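Long-range contacts in endo-1,4-beta-xylanase C (Paenibacillus barcinonensis, PDB 4XUP), which hydrolyses internal beta-1,4 linkages of xylan and carries, in the N-terminal piece described here, two tandem CBM22 carbohydrate-binding modules: residues A[238-243]-A[322-327]; A[211-216]-A[304-309]; A[13-18]-A[148-153]. All blocks are in the same frame, centred on the assembly; numbering follows the deposited sequence.

Contact 1 (A[238-243]-A[322-327]); sequences FWAMYD and FYVDDV. With CA (calcium ion), chain H.
F238 CD2 lies 3.9 Å from V324 CG1, the two side chains meeting at a slant, while F238 CB rests 3.8 Å from V327 CG2. The F238 ring is on the same face of the sheet as A240 and V324, where M302 and A304 of strand 297-305 also touch it. On the other face M241 lies beside Y323, both side chains pointing the same way; bends at chi2 and chi3 bring the methyl CE to 3.5 Å from Y323 CD1, and the sulfur sits obliquely to the ring in a Met-aromatic contact. Between these two layers run four backbone hydrogen bonds, two each for the pairs W239-D325 and M241-Y323, the straightest being Y323 N to M241 O at 2.7 Å. Outward along the Y323 face, W239 sets CD1 3.9 Å from D326 CB and stacks on H202. The polar edge is D325, whose carboxylate grips calcium through OD1 at 2.5 Å and OD2 at 2.4 Å, while D326 N donates to OD1 from above the carboxylate plane. D326 and V327 form a G1 beta bulge opposite A176 of strand 172-176. The whole is an antiparallel strand pair ending at the calcium site of a CBM22 beta-sandwich.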
loop_
_atom_site.group_PDB
_atom_site.type_symbol
_atom_site.label_atom_id
_atom_site.label_comp_id
_atom_site.label_asym_id
_atom_site.label_seq_id
_atom_site.Cartn_x
_atom_site.Cartn_y
_atom_site.Cartn_z
ATOM N N PHE A 238 18.573 -3.221 -6.630
ATOM C CA PHE A 238 17.603 -3.969 -7.418
ATOM C C PHE A 238 18.232 -5.189 -8.038
ATOM O O PHE A 238 19.460 -5.326 -8.124
ATOM C CB PHE A 238 16.900 -3.101 -8.467
ATOM C CG PHE A 238 17.782 -2.645 -9.582
ATOM C CD1 PHE A 238 18.636 -1.574 -9.417
ATOM C CD2 PHE A 238 17.717 -3.259 -10.823
ATOM C CE1 PHE A 238 19.444 -1.121 -10.455
ATOM C CE2 PHE A 238 18.525 -2.819 -11.864
ATOM C CZ PHE A 238 19.396 -1.746 -11.676
ATOM N N TRP A 239 17.344 -6.068 -8.467
ATOM C CA TRP A 239 17.724 -7.307 -9.133
ATOM C C TRP A 239 17.377 -7.225 -10.609
ATOM O O TRP A 239 16.340 -6.697 -10.995
ATOM C CB TRP A 239 17.046 -8.524 -8.500
ATOM C CG TRP A 239 17.587 -8.819 -7.124
ATOM C CD1 TRP A 239 17.257 -8.182 -5.973
ATOM C CD2 TRP A 239 18.577 -9.804 -6.770
ATOM N NE1 TRP A 239 17.967 -8.701 -4.927
ATOM C CE2 TRP A 239 18.784 -9.699 -5.381
ATOM C CE3 TRP A 239 19.297 -10.768 -7.488
ATOM C CZ2 TRP A 239 19.683 -10.517 -4.688
ATOM C CZ3 TRP A 239 20.187 -11.587 -6.801
ATOM C CH2 TRP A 239 20.374 -11.451 -5.413
ATOM N N ALA A 240 18.290 -7.722 -11.421
ATOM C CA ALA A 240 18.141 -7.708 -12.880
ATOM C C ALA A 240 18.437 -9.064 -13.484
ATOM O O ALA A 240 19.203 -9.843 -12.955
ATOM C CB ALA A 240 19.036 -6.646 -13.517
ATOM N N MET A 241 17.859 -9.289 -14.641
ATOM C CA MET A 241 18.059 -10.525 -15.377
ATOM C C MET A 241 17.757 -10.283 -16.836
ATOM O O MET A 241 16.855 -9.515 -17.171
ATOM C CB MET A 241 17.147 -11.636 -14.836
ATOM C CG MET A 241 17.297 -13.025 -15.499
ATOM S SD MET A 241 16.286 -13.391 -16.960
ATOM C CE MET A 241 14.620 -13.447 -16.268
ATOM N N TYR A 242 18.509 -10.961 -17.694
ATOM C CA TYR A 242 18.213 -10.979 -19.135
ATOM C C TYR A 242 18.263 -12.413 -19.602
ATOM O O TYR A 242 18.986 -13.224 -19.042
ATOM C CB TYR A 242 19.150 -10.083 -19.943
ATOM C CG TYR A 242 20.464 -10.688 -20.260
ATOM C CD1 TYR A 242 20.638 -11.434 -21.417
ATOM C CD2 TYR A 242 21.546 -10.514 -19.421
ATOM C CE1 TYR A 242 21.862 -12.005 -21.728
ATOM C CE2 TYR A 242 22.778 -11.075 -19.717
ATOM C CZ TYR A 242 22.933 -11.825 -20.871
ATOM O OH TYR A 242 24.138 -12.405 -21.188
ATOM N N ASP A 243 17.451 -12.711 -20.602
ATOM C CA ASP A 243 17.109 -14.094 -20.991
ATOM C C ASP A 243 17.421 -14.482 -22.441
ATOM O O ASP A 243 17.205 -15.625 -22.842
ATOM C CB ASP A 243 15.607 -14.224 -20.732
ATOM C CG ASP A 243 15.138 -15.641 -20.511
ATOM O OD1 ASP A 243 15.915 -16.626 -20.743
ATOM O OD2 ASP A 243 13.944 -15.761 -20.113
ATOM N N PHE A 322 15.469 -6.726 -20.963
ATOM C CA PHE A 322 15.776 -7.230 -19.636
ATOM C C PHE A 322 14.692 -6.961 -18.606
ATOM O O PHE A 322 13.808 -6.104 -18.766
ATOM C CB PHE A 322 17.124 -6.701 -19.165
ATOM C CG PHE A 322 17.155 -5.230 -18.952
ATOM C CD1 PHE A 322 16.806 -4.686 -17.723
ATOM C CD2 PHE A 322 17.579 -4.377 -19.968
ATOM C CE1 PHE A 322 16.856 -3.312 -17.512
ATOM C CE2 PHE A 322 17.641 -2.994 -19.769
ATOM C CZ PHE A 322 17.270 -2.460 -18.539
ATOM N N TYR A 323 14.815 -7.705 -17.521
ATOM C CA TYR A 323 13.839 -7.705 -16.440
ATOM C C TYR A 323 14.476 -7.099 -15.208
ATOM O O TYR A 323 15.676 -7.213 -14.973
ATOM C CB TYR A 323 13.348 -9.108 -16.100
ATOM C CG TYR A 323 12.830 -9.903 -17.277
ATOM C CD1 TYR A 323 13.693 -10.579 -18.118
ATOM C CD2 TYR A 323 11.460 -10.004 -17.532
ATOM C CE1 TYR A 323 13.208 -11.312 -19.201
ATOM C CE2 TYR A 323 10.966 -10.734 -18.603
ATOM C CZ TYR A 323 11.835 -11.379 -19.439
ATOM O OH TYR A 323 11.337 -12.093 -20.501
ATOM N N VAL A 324 13.647 -6.413 -14.451
ATOM C CA VAL A 324 14.014 -5.873 -13.171
ATOM C C VAL A 324 12.975 -6.282 -12.137
ATOM O O VAL A 324 11.811 -6.474 -12.446
ATOM C CB VAL A 324 14.102 -4.373 -13.330
ATOM C CG1 VAL A 324 13.991 -3.631 -12.022
ATOM C CG2 VAL A 324 15.397 -4.057 -14.018
ATOM N N ASP A 325 13.438 -6.456 -10.904
ATOM C CA ASP A 325 12.594 -6.960 -9.773
ATOM C C ASP A 325 13.228 -6.653 -8.429
ATOM O O ASP A 325 14.399 -6.258 -8.368
ATOM C CB ASP A 325 12.397 -8.476 -9.884
ATOM C CG ASP A 325 11.215 -8.999 -9.067
ATOM O OD1 ASP A 325 10.510 -8.225 -8.392
ATOM O OD2 ASP A 325 10.989 -10.211 -9.103
ATOM N N ASP A 326 12.419 -6.785 -7.379
ATOM C CA ASP A 326 12.814 -6.533 -5.950
ATOM C C ASP A 326 13.667 -5.265 -5.802
ATOM O O ASP A 326 14.804 -5.270 -5.310
ATOM C CB ASP A 326 13.476 -7.758 -5.324
ATOM C CG ASP A 326 12.500 -8.939 -5.186
ATOM O OD1 ASP A 326 11.258 -8.747 -5.272
ATOM O OD2 ASP A 326 12.973 -10.076 -4.967
ATOM N N VAL A 327 13.085 -4.192 -6.317
ATOM C CA VAL A 327 13.689 -2.856 -6.276
ATOM C C VAL A 327 13.444 -2.314 -4.894
ATOM O O VAL A 327 12.329 -2.362 -4.402
ATOM C CB VAL A 327 13.059 -1.862 -7.270
ATOM C CG1 VAL A 327 13.719 -0.493 -7.175
ATOM C CG2 VAL A 327 13.190 -2.374 -8.681
HETATM CA CA CA H . 8.760 -9.928 -8.165
#

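Contact 2 (A[211-216]-A[304-309])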
loop_
_atom_site.group_PDB
_atom_site.type_symbol
_atom_site.label_atom_id
_atom_site.label_comp_id
_atom_site.label_asym_id
_atom_site.label_seq_id
_atom_site.Cartn_x
_atom_site.Cartn_y
_atom_site.Cartn_z
ATOM N N SER A 211 11.383 -4.002 -23.030
ATOM C CA SER A 211 11.637 -4.554 -24.357
ATOM C C SER A 211 11.498 -3.460 -25.431
ATOM O O SER A 211 11.267 -2.297 -25.116
ATOM C CB SER A 211 10.689 -5.730 -24.616
ATOM O OG SER A 211 9.387 -5.283 -24.909
ATOM N N SER A 212 11.606 -3.850 -26.700
ATOM C CA SER A 212 11.614 -2.890 -27.849
ATOM C C SER A 212 12.614 -1.771 -27.618
ATOM O O SER A 212 12.354 -0.616 -27.910
ATOM C CB SER A 212 10.210 -2.284 -28.122
ATOM O OG SER A 212 9.247 -3.301 -28.388
ATOM N N ARG A 213 13.730 -2.122 -27.013
ATOM C CA ARG A 213 14.811 -1.165 -26.828
ATOM C C ARG A 213 15.512 -1.000 -28.155
ATOM O O ARG A 213 15.674 -1.972 -28.897
ATOM C CB ARG A 213 15.795 -1.614 -25.738
ATOM C CG ARG A 213 15.145 -1.768 -24.365
ATOM C CD ARG A 213 16.083 -2.383 -23.343
ATOM N NE ARG A 213 17.200 -1.491 -23.016
ATOM C CZ ARG A 213 18.499 -1.752 -23.220
ATOM N NH1 ARG A 213 18.916 -2.918 -23.712
ATOM N NH2 ARG A 213 19.404 -0.842 -22.892
ATOM N N SER A 214 15.833 0.248 -28.471
ATOM C CA SER A 214 16.551 0.655 -29.698
ATOM C C SER A 214 17.684 1.624 -29.430
ATOM O O SER A 214 18.387 2.054 -30.351
ATOM C CB SER A 214 15.612 1.295 -30.750
ATOM O OG SER A 214 15.081 2.521 -30.297
ATOM N N GLU A 215 17.881 1.941 -28.171
ATOM C CA GLU A 215 18.996 2.804 -27.735
ATOM C C GLU A 215 19.509 2.267 -26.407
ATOM O O GLU A 215 18.813 1.550 -25.690
ATOM C CB GLU A 215 18.553 4.240 -27.561
ATOM C CG GLU A 215 17.977 4.898 -28.811
ATOM C CD GLU A 215 19.012 5.245 -29.870
ATOM O OE1 GLU A 215 20.237 5.090 -29.636
ATOM O OE2 GLU A 215 18.599 5.674 -30.974
ATOM N N THR A 216 20.751 2.565 -26.095
ATOM C CA THR A 216 21.396 1.987 -24.892
ATOM C C THR A 216 20.790 2.565 -23.579
ATOM O O THR A 216 20.612 1.875 -22.570
ATOM C CB THR A 216 22.918 2.247 -25.041
ATOM O OG1 THR A 216 23.677 1.246 -24.381
ATOM C CG2 THR A 216 23.303 3.638 -24.572
ATOM N N ALA A 304 17.630 1.809 -14.936
ATOM C CA ALA A 304 18.560 0.815 -15.456
ATOM C C ALA A 304 18.783 1.044 -16.944
ATOM O O ALA A 304 17.889 1.432 -17.669
ATOM C CB ALA A 304 18.056 -0.585 -15.195
ATOM N N GLU A 305 20.009 0.823 -17.370
ATOM C CA GLU A 305 20.405 0.985 -18.769
ATOM C C GLU A 305 21.546 0.006 -19.102
ATOM O O GLU A 305 22.099 -0.662 -18.218
ATOM C CB GLU A 305 20.811 2.436 -19.096
ATOM C CG GLU A 305 22.083 2.946 -18.404
ATOM C CD GLU A 305 22.464 4.396 -18.779
ATOM O OE1 GLU A 305 21.956 4.944 -19.776
ATOM O OE2 GLU A 305 23.299 4.999 -18.078
ATOM N N THR A 306 21.855 -0.112 -20.392
ATOM C CA THR A 306 23.114 -0.781 -20.844
ATOM C C THR A 306 24.165 0.297 -21.136
ATOM O O THR A 306 23.803 1.465 -21.334
ATOM C CB THR A 306 22.924 -1.734 -22.030
ATOM O OG1 THR A 306 22.329 -1.043 -23.136
ATOM C CG2 THR A 306 22.049 -2.911 -21.619
ATOM N N PRO A 307 25.466 -0.069 -21.116
ATOM C CA PRO A 307 26.488 0.975 -21.203
ATOM C C PRO A 307 26.383 1.803 -22.453
ATOM O O PRO A 307 26.033 1.299 -23.506
ATOM C CB PRO A 307 27.799 0.194 -21.166
ATOM C CG PRO A 307 27.474 -1.043 -20.393
ATOM C CD PRO A 307 26.074 -1.389 -20.829
ATOM N N TRP A 308 26.683 3.076 -22.289
ATOM C CA TRP A 308 26.417 4.081 -23.301
ATOM C C TRP A 308 27.273 3.903 -24.568
ATOM O O TRP A 308 28.470 3.660 -24.514
ATOM C CB TRP A 308 26.508 5.494 -22.702
ATOM C CG TRP A 308 26.263 6.620 -23.679
ATOM C CD1 TRP A 308 25.077 7.276 -23.894
ATOM C CD2 TRP A 308 27.218 7.230 -24.554
ATOM N NE1 TRP A 308 25.237 8.254 -24.844
ATOM C CE2 TRP A 308 26.537 8.251 -25.270
ATOM C CE3 TRP A 308 28.592 7.012 -24.813
ATOM C CZ2 TRP A 308 27.182 9.065 -26.234
ATOM C CZ3 TRP A 308 29.240 7.822 -25.771
ATOM C CH2 TRP A 308 28.526 8.836 -26.473
ATOM N N LYS A 309 26.589 3.959 -25.704
ATOM C CA LYS A 309 27.201 4.084 -27.038
ATOM C C LYS A 309 26.376 5.043 -27.876
ATOM O O LYS A 309 25.171 5.186 -27.666
ATOM C CB LYS A 309 27.202 2.764 -27.812
ATOM C CG LYS A 309 27.913 1.588 -27.187
ATOM C CD LYS A 309 27.465 0.324 -27.913
ATOM C CE LYS A 309 28.543 -0.736 -28.024
ATOM N NZ LYS A 309 28.922 -1.238 -26.684
#
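In the second CBM22 module, the loop that follows strand 206-211 is tied to the chain just leaving strand 297-305, and T216 and T306 are the residues at the join. T216 O accepts the backbone N of T306 at 3.2 Å. R213 meets T306 from the opposite direction. Its NH2 gives a nearly straight bond, 168° at the hydrogen, to T306 OG1 at 2.9 Å, with the oxygen lying in the guanidinium plane at its edge; T306 CG2 is 3.8 Å from R213 NH1. More bonds fix the rotation of this buried guanidinium, from NE to H218 O and from NH1 to D318 O and I320 O. The T216 side chain reaches one residue further: a chi1 of -151° swings OG1 roughly opposite the backbone N and turns the methyl CG2 onto the backbone of W308 and K309, 3.4 Å from W308 CA and 3.5 Å from K309 N. T216 OG1 also donates to P307 O from above the carbonyl plane, a very short bond whose exact length is doubtful. Around the join, R213 packs on F322 of strand 322-331, E305 still pairs through its backbone with N252 of strand 248-259, and P307 lies against that same strand at Q249, V250 and N252.

Contact 3 (A[13-18]-A[148-153]); sequences SHSFEE and LDEFQI. With CA (calcium ion), chain G.
H14 and F151 form the close-packed part of this contact, a hydrogen-bonded antiparallel pair in the beta-sandwich of the first CBM22 module, beside its calcium site. F151 N donates to H14 O, and H14 N answers to F151 O. Their side chains run side by side into the core: H14 ND1 comes 3.8 Å from F151 CD2, the ring planes are 37° apart, and W24 serves both, bonding through NE1 to H14 ND1 and meeting F151 edge-to-face. F16 continues this buried layer. Its chi1 of -55° places CG opposite the carbonyl carbon, and the ring slides past D149, with OD1 in its plane at the edge, L148 O 3.7 Å from CE2, and CB of H14 over one face, toward the rim.

The opposite face of the strand pair is looser. S13 and Q152 face each other across a non-hydrogen-bonded pair with OG and OE1 4.4 Å apart, S13 is exposed, and E150 is partly so. A water modelled on the calcium, at doubtful distances, would link the ion to E150 OE2.

Where the chain turns a corner at E150 and strand pairing stops, the metal clamps the two segments together. Calcium takes S15 O, E17 OE2 and both oxygens of D149, and the backbone oxygens of Q41 and Q44 complete the protein ligands. The carboxylates of E17 and D149 probably offset the ion's charge. E150 N, 2.7 Å from D149 OD1, donates to it from above the carboxylate plane, which helps to fix the bidentate group.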
loop_
_atom_site.group_PDB
_atom_site.type_symbol
_atom_site.label_atom_id
_atom_site.label_comp_id
_atom_site.label_asym_id
_atom_site.label_seq_id
_atom_site.Cartn_x
_atom_site.Cartn_y
_atom_site.Cartn_z
ATOM N N SER A 13 -19.383 -8.279 4.175
ATOM C CA SER A 13 -20.532 -7.440 3.823
ATOM C C SER A 13 -21.724 -7.797 4.676
ATOM O O SER A 13 -22.156 -8.919 4.674
ATOM C CB SER A 13 -20.904 -7.601 2.350
ATOM O OG SER A 13 -21.942 -6.706 2.014
ATOM N N HIS A 14 -22.221 -6.823 5.416
ATOM C CA HIS A 14 -23.348 -7.019 6.360
ATOM C C HIS A 14 -24.465 -6.043 6.099
ATOM O O HIS A 14 -24.296 -4.860 6.315
ATOM C CB HIS A 14 -22.964 -6.823 7.829
ATOM C CG HIS A 14 -21.954 -7.790 8.312
ATOM N ND1 HIS A 14 -21.212 -7.569 9.446
ATOM C CD2 HIS A 14 -21.521 -8.961 7.791
ATOM C CE1 HIS A 14 -20.371 -8.570 9.617
ATOM N NE2 HIS A 14 -20.545 -9.433 8.627
ATOM N N SER A 15 -25.588 -6.580 5.686
ATOM C CA SER A 15 -26.836 -5.828 5.477
ATOM C C SER A 15 -27.891 -6.036 6.593
ATOM O O SER A 15 -28.876 -5.293 6.685
ATOM C CB SER A 15 -27.425 -6.255 4.158
ATOM O OG SER A 15 -27.717 -7.636 4.240
ATOM N N PHE A 16 -27.609 -6.996 7.459
ATOM C CA PHE A 16 -28.432 -7.343 8.628
ATOM C C PHE A 16 -29.862 -7.722 8.263
ATOM O O PHE A 16 -30.775 -7.529 9.067
ATOM C CB PHE A 16 -28.440 -6.228 9.656
ATOM C CG PHE A 16 -27.073 -5.818 10.077
ATOM C CD1 PHE A 16 -26.332 -6.619 10.924
ATOM C CD2 PHE A 16 -26.509 -4.657 9.598
ATOM C CE1 PHE A 16 -25.057 -6.259 11.313
ATOM C CE2 PHE A 16 -25.233 -4.297 9.970
ATOM C CZ PHE A 16 -24.500 -5.103 10.830
ATOM N N GLU A 17 -30.039 -8.283 7.074
ATOM C CA GLU A 17 -31.378 -8.558 6.536
ATOM C C GLU A 17 -31.999 -9.885 7.026
ATOM O O GLU A 17 -33.208 -10.097 6.874
ATOM C CB GLU A 17 -31.414 -8.491 5.006
ATOM C CG GLU A 17 -31.197 -7.081 4.446
ATOM C CD GLU A 17 -32.215 -6.036 4.917
ATOM O OE1 GLU A 17 -33.428 -6.296 4.840
ATOM O OE2 GLU A 17 -31.805 -4.953 5.409
ATOM N N GLU A 18 -31.180 -10.731 7.648
ATOM C CA GLU A 18 -31.595 -12.090 8.057
ATOM C C GLU A 18 -31.840 -12.264 9.554
ATOM O O GLU A 18 -31.893 -13.378 10.049
ATOM C CB GLU A 18 -30.600 -13.136 7.562
ATOM C CG GLU A 18 -30.230 -13.036 6.085
ATOM C CD GLU A 18 -28.855 -12.412 5.790
ATOM O OE1 GLU A 18 -28.027 -12.193 6.719
ATOM O OE2 GLU A 18 -28.584 -12.153 4.598
ATOM N N LEU A 148 -26.670 1.009 12.634
ATOM C CA LEU A 148 -25.629 0.719 11.646
ATOM C C LEU A 148 -26.200 -0.176 10.590
ATOM O O LEU A 148 -26.845 -1.152 10.907
ATOM C CB LEU A 148 -24.404 0.011 12.267
ATOM C CG LEU A 148 -23.360 -0.524 11.279
ATOM C CD1 LEU A 148 -22.650 0.605 10.564
ATOM C CD2 LEU A 148 -22.295 -1.346 12.041
ATOM N N ASP A 149 -25.906 0.145 9.343
ATOM C CA ASP A 149 -26.369 -0.656 8.219
ATOM C C ASP A 149 -25.381 -0.624 7.064
ATOM O O ASP A 149 -24.544 0.227 7.000
ATOM C CB ASP A 149 -27.747 -0.170 7.746
ATOM C CG ASP A 149 -28.533 -1.250 7.035
ATOM O OD1 ASP A 149 -28.026 -2.396 6.909
ATOM O OD2 ASP A 149 -29.645 -0.972 6.538
ATOM N N GLU A 150 -25.520 -1.588 6.166
ATOM C CA GLU A 150 -24.682 -1.740 4.974
ATOM C C GLU A 150 -23.223 -1.569 5.322
ATOM O O GLU A 150 -22.519 -0.741 4.803
ATOM C CB GLU A 150 -25.093 -0.787 3.883
ATOM C CG GLU A 150 -26.405 -1.180 3.225
ATOM C CD GLU A 150 -26.419 -2.601 2.641
ATOM O OE1 GLU A 150 -25.719 -2.878 1.650
ATOM O OE2 GLU A 150 -27.136 -3.454 3.201
ATOM N N PHE A 151 -22.814 -2.382 6.273
ATOM C CA PHE A 151 -21.447 -2.389 6.756
ATOM C C PHE A 151 -20.635 -3.222 5.807
ATOM O O PHE A 151 -21.042 -4.291 5.370
ATOM C CB PHE A 151 -21.327 -2.961 8.166
ATOM C CG PHE A 151 -19.903 -3.145 8.619
ATOM C CD1 PHE A 151 -19.152 -2.064 9.061
ATOM C CD2 PHE A 151 -19.309 -4.380 8.577
ATOM C CE1 PHE A 151 -17.845 -2.231 9.481
ATOM C CE2 PHE A 151 -17.993 -4.556 8.980
ATOM C CZ PHE A 151 -17.252 -3.468 9.421
ATOM N N GLN A 152 -19.446 -2.750 5.540
ATOM C CA GLN A 152 -18.574 -3.426 4.581
ATOM C C GLN A 152 -17.074 -3.272 4.887
ATOM O O GLN A 152 -16.621 -2.229 5.331
ATOM C CB GLN A 152 -18.882 -2.958 3.163
ATOM C CG GLN A 152 -17.947 -3.525 2.107
ATOM C CD GLN A 152 -18.356 -3.124 0.689
ATOM O OE1 GLN A 152 -19.352 -3.624 0.144
ATOM N NE2 GLN A 152 -17.575 -2.260 0.087
ATOM N N ILE A 153 -16.339 -4.343 4.603
ATOM C CA ILE A 153 -14.865 -4.339 4.632
ATOM C C ILE A 153 -14.314 -4.845 3.321
ATOM O O ILE A 153 -14.611 -5.962 2.883
ATOM C CB ILE A 153 -14.258 -5.139 5.778
ATOM C CG1 ILE A 153 -14.704 -4.580 7.110
ATOM C CG2 ILE A 153 -12.730 -5.037 5.720
ATOM C CD1 ILE A 153 -14.161 -5.337 8.292
HETATM CA CA CA G . -30.108 -3.300 5.893
HETATM O O HOH W 1 -29.460 -3.599 4.010
#

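In the fold
Contact 3 comes first along the chain and lies in the first CBM22 module; contacts 1 and 2 both belong to the second, about 45 Å and 54 Å from it between centres, on the opposite side of the chain's centre. Contacts 1 and 3 both involve the late strand that carries a calcium aspartate, D325 or D149, but pair it with different neighbours in its sheet: strand 233-241 in contact 1, strand 10-14 in contact 3. Contacts 1 and 2 alternate along the chain, with centres 14 Å apart, and touch where F322 meets R213 and A304. Strands 297-305 and 322-331, consecutive in sequence, thus link the two sheets of one sandwich, while each module keeps its own calcium.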